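PDB 6C0D: amidase, hydantoinase/carbamoylase family from Paraburkholderia phymatum, which probably hydrolyses N-carbamoyl-L-amino acids as a zinc-dependent, homodimeric member of the peptidase M20 family. Local coordinates for residues A[41-51]-A[130-138]; A[216-227]-A[323-334]. One frame throughout, in Å; residues are numbered along the deposited sequence.

Contact 1. Residues A[41-51]-A[130-138]; sequences LSLSPVDIDAR and SWIDEEGTF
With CG1 swung anti to the backbone N (chi1 -173°), Ile132 reaches out to lay CD1 over one face of the Arg51 guanidinium, toward its rim and 3.4 Å from Arg51 NH2. Arg51 comes to this methyl on a chain extended from CG to NE. Its rotation is fixed one helical turn back by Asp47, which it grips side-on, Arg51 NE meeting Asp47 OD2 at 2.8 Å and NH2 bonding to OD1. Leu43 N reaches the same OD2 from the opposite face of the carboxylate, tying the charged pair to the loop that enters the helix. A water links Arg51 NH2 to Trp131 O. Further along, Ser42 OG donates to Asp133 OD1 at 2.8 Å, approaching 40° out of the carboxylate plane. Thr137 N and Phe138 N hold the two oxygens of that carboxylate on their syn sides, while Ser42 O faces the ring edge of Phe138, 3.4 Å from CE2. The loop after strand 125-130, which carries the predicted zinc ligand Glu135, is thereby packed against the start of helix 45-60; Leu43 and Phe138 also lean on helix 167-173, and Arg51 on strand 73-76.

Contact 2. Residues A[216-227]-A[323-334]; sequences IVGIREFQLRFI and RAELIACEGAEE
Strands 218-227 and 323-328 form an antiparallel pair within the sheet of the dimerisation domain characteristic of M20 peptidases, their axes approaching to 4.7 Å. Paired N-H and C=O groups join Gln223 to Ile327, Arg225 to Glu325 and Ile227 to Arg323; Ile327 N donates to Gln223 O at 2.8 Å. On the face of Phe222, Leu224 and Phe226, Leu326 CD1 packs 3.7 Å from Phe222 CD1, and Ala324 CB meets the Phe226 ring. On the other face, in the modelled conformers, Ile327 CD1 sits over the centre of the Arg225 guanidinium and Ile227 CD1 over a face of that of Arg323. Glu325 can link the two arginines, through a salt bridge from OE2 to Arg323 NH1 and a long one from OE1 to Arg225 NH1, 3.7 Å away; both arginines have a second conformer, so this network is tentative. This is the helix-backed sheet of the family fold: Phe222 also packs on helix 299-317, and Leu224 and Phe226 on helix 244-262. Beyond Ala328 the register shifts by two residues as residues 329-332 loop outward through Glu330 and Gly331, and pairing resumes in a single bridge between Ile219 and Glu333. Here Arg220, bent at chi2 (-66°), curls back to reach Glu334. Its NH2 lies 2.7 Å from Glu334 OE2, on the syn lone pair, although the two planar groups are turned 57° apart. Arg220 NH1 bonds to Ile219 O, and Ala332 CB lies over a face of the guanidinium, whose NE forms a salt bridge with Glu306. At the loop, Glu221 CB and Cys329 CB meet at 3.9 Å, and both residues also pack on Phe281 of the second subunit.

How the contacts relate
After helix 18-30 and a short hairpin, the chain enters helix 45-60 through residues 41-44, and contact 1 closes after strand 125-130, with 78 residues between Arg51 and Ser130. Contact 2 opens with residues 216-227, past the zinc ligand His196, and closes at 323-334 after 95 intervening residues, once helices 244-262 and 299-317 and the strands between them have been laid down. The two closures therefore stand in series, neither nesting nor crossing. Contact 1 lies in the zinc-bearing catalytic domain, joining a helix start to a loop beside the metal site; contact 2 pairs strands of the dimerisation domain. Their centres are 30 Å apart and their nearest atoms about 9 Å, without touching.

Contact 1. Residues A[41-51]-A[130-138]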
loop_
_atom_site.group_PDB
_atom_site.type_symbol
_atom_site.label_atom_id
_atom_site.label_comp_id
_atom_site.label_asym_id
_atom_site.label_seq_id
_atom_site.Cartn_x
_atom_site.Cartn_y
_atom_site.Cartn_z
ATOM N N LEU A 41 -7.416 -12.977 -26.123
ATOM C CA LEU A 41 -8.459 -12.084 -25.630
ATOM C C LEU A 41 -9.640 -12.046 -26.595
ATOM O O LEU A 41 -9.457 -12.049 -27.814
ATOM C CB LEU A 41 -7.909 -10.670 -25.429
ATOM C CG LEU A 41 -6.634 -10.509 -24.593
ATOM C CD1 LEU A 41 -6.384 -9.045 -24.276
ATOM C CD2 LEU A 41 -6.690 -11.339 -23.321
ATOM N N SER A 42 -10.852 -11.993 -26.036
ATOM C CA SER A 42 -12.078 -11.988 -26.836
ATOM C C SER A 42 -11.992 -11.027 -28.018
ATOM O O SER A 42 -11.644 -9.857 -27.857
ATOM C CB SER A 42 -13.269 -11.601 -25.962
ATOM O OG SER A 42 -13.488 -12.541 -24.936
ATOM N N LEU A 43 -12.311 -11.541 -29.207
ATOM C CA LEU A 43 -12.457 -10.814 -30.467
ATOM C C LEU A 43 -11.138 -10.296 -31.032
ATOM O O LEU A 43 -11.157 -9.592 -32.050
ATOM C CB LEU A 43 -13.439 -9.638 -30.348
ATOM C CG LEU A 43 -14.804 -10.022 -29.773
ATOM C CD1 LEU A 43 -15.672 -8.787 -29.619
ATOM C CD2 LEU A 43 -15.474 -11.066 -30.644
ATOM N N SER A 44 -10.001 -10.599 -30.411
ATOM C CA SER A 44 -8.716 -10.320 -31.029
ATOM C C SER A 44 -8.548 -11.205 -32.261
ATOM O O SER A 44 -9.219 -12.232 -32.390
ATOM C CB SER A 44 -7.590 -10.581 -30.037
ATOM O OG SER A 44 -7.537 -11.965 -29.722
ATOM N N PRO A 45 -7.666 -10.826 -33.193
ATOM C CA PRO A 45 -7.457 -11.677 -34.380
ATOM C C PRO A 45 -7.154 -13.134 -34.058
ATOM O O PRO A 45 -7.678 -14.029 -34.734
ATOM C CB PRO A 45 -6.279 -10.994 -35.083
ATOM C CG PRO A 45 -6.435 -9.563 -34.724
ATOM C CD PRO A 45 -6.971 -9.532 -33.318
ATOM N N VAL A 46 -6.336 -13.406 -33.040
ATOM C CA VAL A 46 -6.029 -14.797 -32.731
ATOM C C VAL A 46 -7.246 -15.491 -32.133
ATOM O O VAL A 46 -7.488 -16.678 -32.396
ATOM C CB VAL A 46 -4.792 -14.883 -31.812
ATOM C CG1 VAL A 46 -5.063 -14.248 -30.458
ATOM C CG2 VAL A 46 -4.360 -16.323 -31.644
ATOM N N ASP A 47 -8.055 -14.770 -31.355
ATOM C CA ASP A 47 -9.277 -15.366 -30.832
ATOM C C ASP A 47 -10.256 -15.681 -31.955
ATOM O O ASP A 47 -10.870 -16.756 -31.969
ATOM C CB ASP A 47 -9.911 -14.434 -29.799
ATOM C CG ASP A 47 -11.229 -14.961 -29.275
ATOM O OD1 ASP A 47 -11.214 -16.003 -28.577
ATOM O OD2 ASP A 47 -12.285 -14.343 -29.559
ATOM N N ILE A 48 -10.415 -14.763 -32.912
ATOM C CA ILE A 48 -11.303 -15.033 -34.038
ATOM C C ILE A 48 -10.797 -16.226 -34.839
ATOM O O ILE A 48 -11.585 -17.077 -35.268
ATOM C CB ILE A 48 -11.459 -13.779 -34.922
ATOM C CG1 ILE A 48 -12.183 -12.675 -34.151
ATOM C CG2 ILE A 48 -12.204 -14.120 -36.203
ATOM C CD1 ILE A 48 -13.510 -13.115 -33.548
ATOM N N ASP A 49 -9.476 -16.310 -35.047
ATOM C CA ASP A 49 -8.899 -17.446 -35.763
ATOM C C ASP A 49 -9.255 -18.757 -35.076
ATOM O O ASP A 49 -9.655 -19.731 -35.727
ATOM C CB ASP A 49 -7.376 -17.309 -35.848
ATOM C CG ASP A 49 -6.925 -16.307 -36.881
ATOM O OD1 ASP A 49 -7.691 -16.002 -37.824
ATOM O OD2 ASP A 49 -5.780 -15.832 -36.748
ATOM N N ALA A 50 -9.114 -18.793 -33.749
ATOM C CA ALA A 50 -9.445 -19.992 -32.992
ATOM C C ALA A 50 -10.927 -20.321 -33.097
ATOM O O ALA A 50 -11.309 -21.497 -33.133
ATOM C CB ALA A 50 -9.042 -19.807 -31.532
ATOM N N ARG A 51 -11.777 -19.292 -33.143
ATOM C CA ARG A 51 -13.213 -19.523 -33.249
ATOM C C ARG A 51 -13.582 -20.093 -34.612
ATOM O O ARG A 51 -14.454 -20.962 -34.709
ATOM C CB ARG A 51 -13.977 -18.228 -32.977
ATOM C CG ARG A 51 -13.923 -17.851 -31.512
ATOM C CD ARG A 51 -14.712 -16.591 -31.083
ATOM N NE ARG A 51 -14.223 -16.328 -29.742
ATOM C CZ ARG A 51 -14.734 -16.841 -28.628
ATOM N NH1 ARG A 51 -15.857 -17.562 -28.649
ATOM N NH2 ARG A 51 -14.127 -16.599 -27.476
ATOM N N SER A 130 -18.923 -22.213 -27.017
ATOM C CA SER A 130 -17.879 -21.368 -26.432
ATOM C C SER A 130 -18.472 -19.973 -26.263
ATOM O O SER A 130 -18.572 -19.217 -27.238
ATOM C CB SER A 130 -16.618 -21.328 -27.297
ATOM O OG SER A 130 -15.694 -20.378 -26.773
ATOM N N TRP A 131 -18.877 -19.635 -25.038
ATOM C CA TRP A 131 -19.483 -18.330 -24.783
ATOM C C TRP A 131 -18.428 -17.237 -24.856
ATOM O O TRP A 131 -17.379 -17.342 -24.216
ATOM C CB TRP A 131 -20.136 -18.300 -23.403
ATOM C CG TRP A 131 -20.965 -19.501 -23.082
ATOM C CD1 TRP A 131 -20.712 -20.446 -22.121
ATOM C CD2 TRP A 131 -22.178 -19.902 -23.731
ATOM N NE1 TRP A 131 -21.711 -21.397 -22.121
ATOM C CE2 TRP A 131 -22.616 -21.092 -23.105
ATOM C CE3 TRP A 131 -22.947 -19.360 -24.776
ATOM C CZ2 TRP A 131 -23.783 -21.751 -23.485
ATOM C CZ3 TRP A 131 -24.101 -20.026 -25.167
ATOM C CH2 TRP A 131 -24.509 -21.207 -24.521
ATOM N N ILE A 132 -18.718 -16.163 -25.599
ATOM C CA ILE A 132 -17.741 -15.085 -25.763
ATOM C C ILE A 132 -17.519 -14.362 -24.436
ATOM O O ILE A 132 -18.449 -14.168 -23.643
ATOM C CB ILE A 132 -18.199 -14.102 -26.866
ATOM C CG1 ILE A 132 -17.118 -13.056 -27.181
ATOM C CG2 ILE A 132 -19.489 -13.377 -26.456
ATOM C CD1 ILE A 132 -15.856 -13.643 -27.797
ATOM N N ASP A 133 -16.261 -13.982 -24.184
ATOM C CA ASP A 133 -15.873 -13.000 -23.161
ATOM C C ASP A 133 -16.348 -13.353 -21.751
ATOM O O ASP A 133 -16.801 -12.493 -20.991
ATOM C CB ASP A 133 -16.330 -11.583 -23.533
ATOM C CG ASP A 133 -15.364 -10.520 -23.020
ATOM O OD1 ASP A 133 -14.187 -10.882 -22.789
ATOM O OD2 ASP A 133 -15.762 -9.341 -22.837
ATOM N N GLU A 134 -16.166 -14.613 -21.369
ATOM C CA GLU A 134 -16.340 -14.951 -19.961
ATOM C C GLU A 134 -15.384 -14.142 -19.088
ATOM O O GLU A 134 -15.737 -13.752 -17.972
ATOM C CB GLU A 134 -16.126 -16.451 -19.751
ATOM C CG GLU A 134 -16.424 -16.956 -18.351
ATOM C CD GLU A 134 -15.257 -16.776 -17.395
ATOM O OE1 GLU A 134 -14.111 -16.563 -17.862
ATOM O OE2 GLU A 134 -15.494 -16.823 -16.171
ATOM N N GLU A 135 -14.174 -13.873 -19.585
ATOM C CA GLU A 135 -13.149 -13.194 -18.800
ATOM C C GLU A 135 -13.326 -11.683 -18.763
ATOM O O GLU A 135 -12.617 -11.013 -18.005
ATOM C CB GLU A 135 -11.755 -13.539 -19.343
ATOM C CG GLU A 135 -11.472 -15.051 -19.390
ATOM C CD GLU A 135 -11.071 -15.623 -18.035
ATOM O OE1 GLU A 135 -11.182 -14.899 -17.019
ATOM O OE2 GLU A 135 -10.631 -16.798 -17.994
ATOM N N GLY A 136 -14.236 -11.131 -19.556
ATOM C CA GLY A 136 -14.532 -9.710 -19.469
ATOM C C GLY A 136 -13.480 -8.783 -20.038
ATOM O O GLY A 136 -13.169 -7.754 -19.422
ATOM N N THR A 137 -12.922 -9.112 -21.203
ATOM C CA THR A 137 -12.086 -8.137 -21.897
ATOM C C THR A 137 -12.902 -6.900 -22.256
ATOM O O THR A 137 -12.407 -5.770 -22.168
ATOM C CB THR A 137 -11.462 -8.772 -23.142
ATOM O OG1 THR A 137 -10.571 -9.820 -22.739
ATOM C CG2 THR A 137 -10.683 -7.745 -23.947
ATOM N N PHE A 138 -14.164 -7.096 -22.635
ATOM C CA PHE A 138 -15.109 -6.005 -22.853
ATOM C C PHE A 138 -16.192 -5.954 -21.786
ATOM O O PHE A 138 -16.421 -4.902 -21.185
ATOM C CB PHE A 138 -15.766 -6.136 -24.235
ATOM C CG PHE A 138 -14.802 -6.037 -25.380
ATOM C CD1 PHE A 138 -14.505 -4.808 -25.948
ATOM C CD2 PHE A 138 -14.207 -7.176 -25.899
ATOM C CE1 PHE A 138 -13.619 -4.716 -27.005
ATOM C CE2 PHE A 138 -13.321 -7.093 -26.953
ATOM C CZ PHE A 138 -13.025 -5.863 -27.509
HETATM O O HOH W 1 -10.934 -12.388 -23.022
HETATM O O HOH W 2 -14.987 -17.410 -25.169
#

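Contact 2. Residues A[216-227]-A[323-334]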
loop_
_atom_site.group_PDB
_atom_site.type_symbol
_atom_site.label_atom_id
_atom_site.label_comp_id
_atom_site.label_asym_id
_atom_site.label_seq_id
_atom_site.Cartn_x
_atom_site.Cartn_y
_atom_site.Cartn_z
ATOM N N ILE A 216 -22.043 -22.504 -6.894
ATOM C CA ILE A 216 -21.085 -21.446 -7.206
ATOM C C ILE A 216 -21.234 -20.351 -6.149
ATOM O O ILE A 216 -22.338 -19.841 -5.930
ATOM C CB ILE A 216 -21.319 -20.909 -8.624
ATOM C CG1 ILE A 216 -21.099 -22.050 -9.634
ATOM C CG2 ILE A 216 -20.410 -19.719 -8.925
ATOM C CD1 ILE A 216 -21.461 -21.663 -11.072
ATOM N N VAL A 217 -20.135 -20.011 -5.464
ATOM C CA VAL A 217 -20.250 -19.184 -4.257
ATOM C C VAL A 217 -20.725 -17.784 -4.625
ATOM O O VAL A 217 -20.488 -17.287 -5.733
ATOM C CB VAL A 217 -18.909 -19.107 -3.494
ATOM C CG1 VAL A 217 -18.510 -20.495 -2.946
ATOM C CG2 VAL A 217 -17.833 -18.536 -4.413
ATOM N N GLY A 218 -21.451 -17.155 -3.693
ATOM C CA GLY A 218 -21.699 -15.733 -3.794
ATOM C C GLY A 218 -20.481 -14.935 -3.349
ATOM O O GLY A 218 -19.566 -15.477 -2.724
ATOM N N ILE A 219 -20.469 -13.644 -3.688
ATOM C CA ILE A 219 -19.304 -12.776 -3.463
ATOM C C ILE A 219 -19.751 -11.432 -2.892
ATOM O O ILE A 219 -20.783 -10.883 -3.301
ATOM C CB ILE A 219 -18.508 -12.552 -4.771
ATOM C CG1 ILE A 219 -18.113 -13.909 -5.396
ATOM C CG2 ILE A 219 -17.221 -11.736 -4.484
ATOM C CD1 ILE A 219 -17.549 -13.822 -6.812
ATOM N N ARG A 220 -18.952 -10.887 -1.957
ATOM C CA ARG A 220 -19.085 -9.504 -1.519
ATOM C C ARG A 220 -17.714 -8.846 -1.565
ATOM O O ARG A 220 -16.700 -9.490 -1.270
ATOM C CB ARG A 220 -19.645 -9.397 -0.096
ATOM C CG ARG A 220 -21.102 -9.797 0.021
ATOM C CD ARG A 220 -22.011 -8.825 -0.741
ATOM N NE ARG A 220 -23.419 -9.128 -0.482
ATOM C CZ ARG A 220 -24.108 -10.103 -1.081
ATOM N NH1 ARG A 220 -23.551 -10.872 -2.017
ATOM N NH2 ARG A 220 -25.370 -10.300 -0.747
ATOM N N GLU A 221 -17.695 -7.569 -1.952
ATOM C CA GLU A 221 -16.475 -6.766 -1.932
ATOM C C GLU A 221 -16.771 -5.431 -1.271
ATOM O O GLU A 221 -17.841 -4.857 -1.478
ATOM C CB GLU A 221 -15.938 -6.556 -3.350
ATOM C CG GLU A 221 -15.354 -7.863 -3.917
ATOM C CD GLU A 221 -14.901 -7.745 -5.352
ATOM O OE1 GLU A 221 -15.415 -6.872 -6.080
ATOM O OE2 GLU A 221 -14.027 -8.527 -5.750
ATOM N N PHE A 222 -15.819 -4.948 -0.468
ATOM C CA PHE A 222 -15.961 -3.677 0.225
ATOM C C PHE A 222 -14.622 -2.964 0.252
ATOM O O PHE A 222 -13.561 -3.602 0.253
ATOM C CB PHE A 222 -16.418 -3.856 1.674
ATOM C CG PHE A 222 -17.817 -4.386 1.811
ATOM C CD1 PHE A 222 -18.889 -3.513 1.922
ATOM C CD2 PHE A 222 -18.051 -5.750 1.873
ATOM C CE1 PHE A 222 -20.179 -3.992 2.060
ATOM C CE2 PHE A 222 -19.356 -6.242 1.992
ATOM C CZ PHE A 222 -20.413 -5.354 2.100
ATOM N N GLN A 223 -14.684 -1.639 0.291
ATOM C CA GLN A 223 -13.567 -0.842 0.769
ATOM C C GLN A 223 -13.891 -0.390 2.178
ATOM O O GLN A 223 -15.031 -0.029 2.487
ATOM C CB GLN A 223 -13.321 0.395 -0.092
ATOM C CG GLN A 223 -12.733 0.158 -1.451
ATOM C CD GLN A 223 -12.349 1.466 -2.110
ATOM O OE1 GLN A 223 -12.313 2.512 -1.456
ATOM N NE2 GLN A 223 -12.064 1.420 -3.403
ATOM N N LEU A 224 -12.893 -0.405 3.035
ATOM C CA LEU A 224 -13.045 0.098 4.388
ATOM C C LEU A 224 -12.005 1.185 4.591
ATOM O O LEU A 224 -10.797 0.915 4.511
ATOM C CB LEU A 224 -12.883 -1.031 5.396
ATOM C CG LEU A 224 -13.121 -0.660 6.848
ATOM C CD1 LEU A 224 -14.545 -0.154 7.071
ATOM C CD2 LEU A 224 -12.872 -1.897 7.628
ATOM N N ARG A 225 -12.474 2.411 4.813
ATOM C CA ARG A 225 -11.624 3.583 4.983
ATOM C C ARG A 225 -11.526 3.947 6.454
ATOM O O ARG A 225 -12.506 3.829 7.194
ATOM C CB ARG A 225 -12.180 4.791 4.222
ATOM C CG ARG A 225 -12.171 4.677 2.712
ATOM C CD ARG A 225 -12.732 5.960 2.086
ATOM N NE ARG A 225 -12.782 5.887 0.627
ATOM C CZ ARG A 225 -13.586 6.625 -0.133
ATOM N NH1 ARG A 225 -14.423 7.485 0.427
ATOM N NH2 ARG A 225 -13.567 6.487 -1.454
ATOM N N PHE A 226 -10.350 4.424 6.859
ATOM C CA PHE A 226 -10.086 4.868 8.219
ATOM C C PHE A 226 -9.591 6.298 8.149
ATOM O O PHE A 226 -8.679 6.600 7.374
ATOM C CB PHE A 226 -9.060 3.954 8.898
ATOM C CG PHE A 226 -9.575 2.565 9.063
ATOM C CD1 PHE A 226 -9.485 1.652 8.017
ATOM C CD2 PHE A 226 -10.232 2.198 10.226
ATOM C CE1 PHE A 226 -10.003 0.362 8.139
ATOM C CE2 PHE A 226 -10.759 0.906 10.363
ATOM C CZ PHE A 226 -10.644 -0.008 9.311
ATOM N N ILE A 227 -10.230 7.184 8.911
ATOM C CA ILE A 227 -9.922 8.604 8.856
ATOM C C ILE A 227 -9.418 9.005 10.224
ATOM O O ILE A 227 -10.193 9.060 11.189
ATOM C CB ILE A 227 -11.130 9.454 8.445
ATOM C CG1 ILE A 227 -11.640 9.056 7.046
ATOM C CG2 ILE A 227 -10.737 10.918 8.446
ATOM C CD1 ILE A 227 -12.630 7.907 7.050
ATOM N N ARG A 323 -12.150 7.291 12.702
ATOM C CA ARG A 323 -13.452 6.906 12.173
ATOM C C ARG A 323 -13.301 5.861 11.075
ATOM O O ARG A 323 -12.394 5.942 10.252
ATOM C CB ARG A 323 -14.189 8.123 11.617
ATOM C CG ARG A 323 -15.555 7.783 11.006
ATOM C CD ARG A 323 -16.326 9.053 10.660
ATOM N NE ARG A 323 -15.551 9.959 9.812
ATOM C CZ ARG A 323 -15.585 9.948 8.483
ATOM N NH1 ARG A 323 -16.352 9.078 7.845
ATOM N NH2 ARG A 323 -14.852 10.804 7.789
ATOM N N ALA A 324 -14.216 4.882 11.057
ATOM C CA ALA A 324 -14.270 3.852 10.026
ATOM C C ALA A 324 -15.448 4.096 9.088
ATOM O O ALA A 324 -16.522 4.538 9.508
ATOM C CB ALA A 324 -14.396 2.451 10.639
ATOM N N GLU A 325 -15.254 3.779 7.806
ATOM C CA GLU A 325 -16.264 4.077 6.797
ATOM C C GLU A 325 -16.317 2.930 5.799
ATOM O O GLU A 325 -15.318 2.643 5.134
ATOM C CB GLU A 325 -15.948 5.391 6.093
ATOM C CG GLU A 325 -16.938 5.769 5.020
ATOM C CD GLU A 325 -16.501 7.014 4.280
ATOM O OE1 GLU A 325 -16.904 7.181 3.107
ATOM O OE2 GLU A 325 -15.742 7.814 4.876
ATOM N N LEU A 326 -17.471 2.280 5.691
ATOM C CA LEU A 326 -17.619 1.089 4.859
ATOM C C LEU A 326 -18.268 1.467 3.536
ATOM O O LEU A 326 -19.309 2.137 3.524
ATOM C CB LEU A 326 -18.469 0.045 5.583
ATOM C CG LEU A 326 -18.662 -1.317 4.922
ATOM C CD1 LEU A 326 -17.375 -2.097 4.931
ATOM C CD2 LEU A 326 -19.766 -2.070 5.646
ATOM N N ILE A 327 -17.674 1.019 2.429
ATOM C CA ILE A 327 -18.174 1.336 1.091
ATOM C C ILE A 327 -18.401 0.036 0.336
ATOM O O ILE A 327 -17.454 -0.721 0.095
ATOM C CB ILE A 327 -17.205 2.239 0.315
ATOM C CG1 ILE A 327 -16.918 3.501 1.132
ATOM C CG2 ILE A 327 -17.798 2.601 -1.031
ATOM C CD1 ILE A 327 -15.642 4.158 0.759
ATOM N N ALA A 328 -19.647 -0.224 -0.043
ATOM C CA ALA A 328 -19.929 -1.421 -0.831
ATOM C C ALA A 328 -19.443 -1.221 -2.261
ATOM O O ALA A 328 -19.571 -0.136 -2.829
ATOM C CB ALA A 328 -21.432 -1.727 -0.828
ATOM N N CYS A 329 -18.850 -2.260 -2.833
ATOM C CA CYS A 329 -18.444 -2.225 -4.231
ATOM C C CYS A 329 -19.531 -2.816 -5.108
ATOM O O CYS A 329 -20.241 -3.744 -4.710
ATOM C CB CYS A 329 -17.150 -3.006 -4.445
ATOM S SG CYS A 329 -15.817 -2.341 -3.483
ATOM N N GLU A 330 -19.654 -2.273 -6.316
ATOM C CA GLU A 330 -20.622 -2.819 -7.257
ATOM C C GLU A 330 -20.246 -4.255 -7.608
ATOM O O GLU A 330 -19.079 -4.654 -7.527
ATOM C CB GLU A 330 -20.687 -1.952 -8.516
ATOM N N GLY A 331 -21.256 -5.046 -7.960
ATOM C CA GLY A 331 -21.040 -6.384 -8.463
ATOM C C GLY A 331 -21.146 -7.507 -7.454
ATOM O O GLY A 331 -20.571 -8.573 -7.692
ATOM N N ALA A 332 -21.844 -7.304 -6.340
ATOM C CA ALA A 332 -22.132 -8.405 -5.427
ATOM C C ALA A 332 -22.867 -9.526 -6.165
ATOM O O ALA A 332 -23.664 -9.281 -7.071
ATOM C CB ALA A 332 -22.984 -7.909 -4.253
ATOM N N GLU A 333 -22.613 -10.762 -5.760
ATOM C CA GLU A 333 -23.244 -11.917 -6.386
ATOM C C GLU A 333 -23.813 -12.826 -5.307
ATOM O O GLU A 333 -23.235 -12.944 -4.223
ATOM C CB GLU A 333 -22.241 -12.679 -7.271
ATOM C CG GLU A 333 -21.708 -11.865 -8.442
ATOM C CD GLU A 333 -20.586 -12.573 -9.211
ATOM O OE1 GLU A 333 -20.243 -13.724 -8.868
ATOM O OE2 GLU A 333 -20.046 -11.971 -10.166
ATOM N N GLU A 334 -24.983 -13.454 -5.598
ATOM C CA GLU A 334 -25.540 -14.437 -4.687
ATOM C C GLU A 334 -25.018 -15.823 -5.042
ATOM O O GLU A 334 -24.623 -16.064 -6.188
ATOM C CB GLU A 334 -27.073 -14.425 -4.774
ATOM C CG GLU A 334 -27.703 -13.112 -4.263
ATOM C CD GLU A 334 -27.238 -12.801 -2.849
ATOM O OE1 GLU A 334 -27.670 -13.513 -1.920
ATOM O OE2 GLU A 334 -26.415 -11.879 -2.666
HETATM O O HOH W 3 -20.612 -16.099 -8.284
HETATM O O HOH W 4 -19.880 -6.528 -3.624
#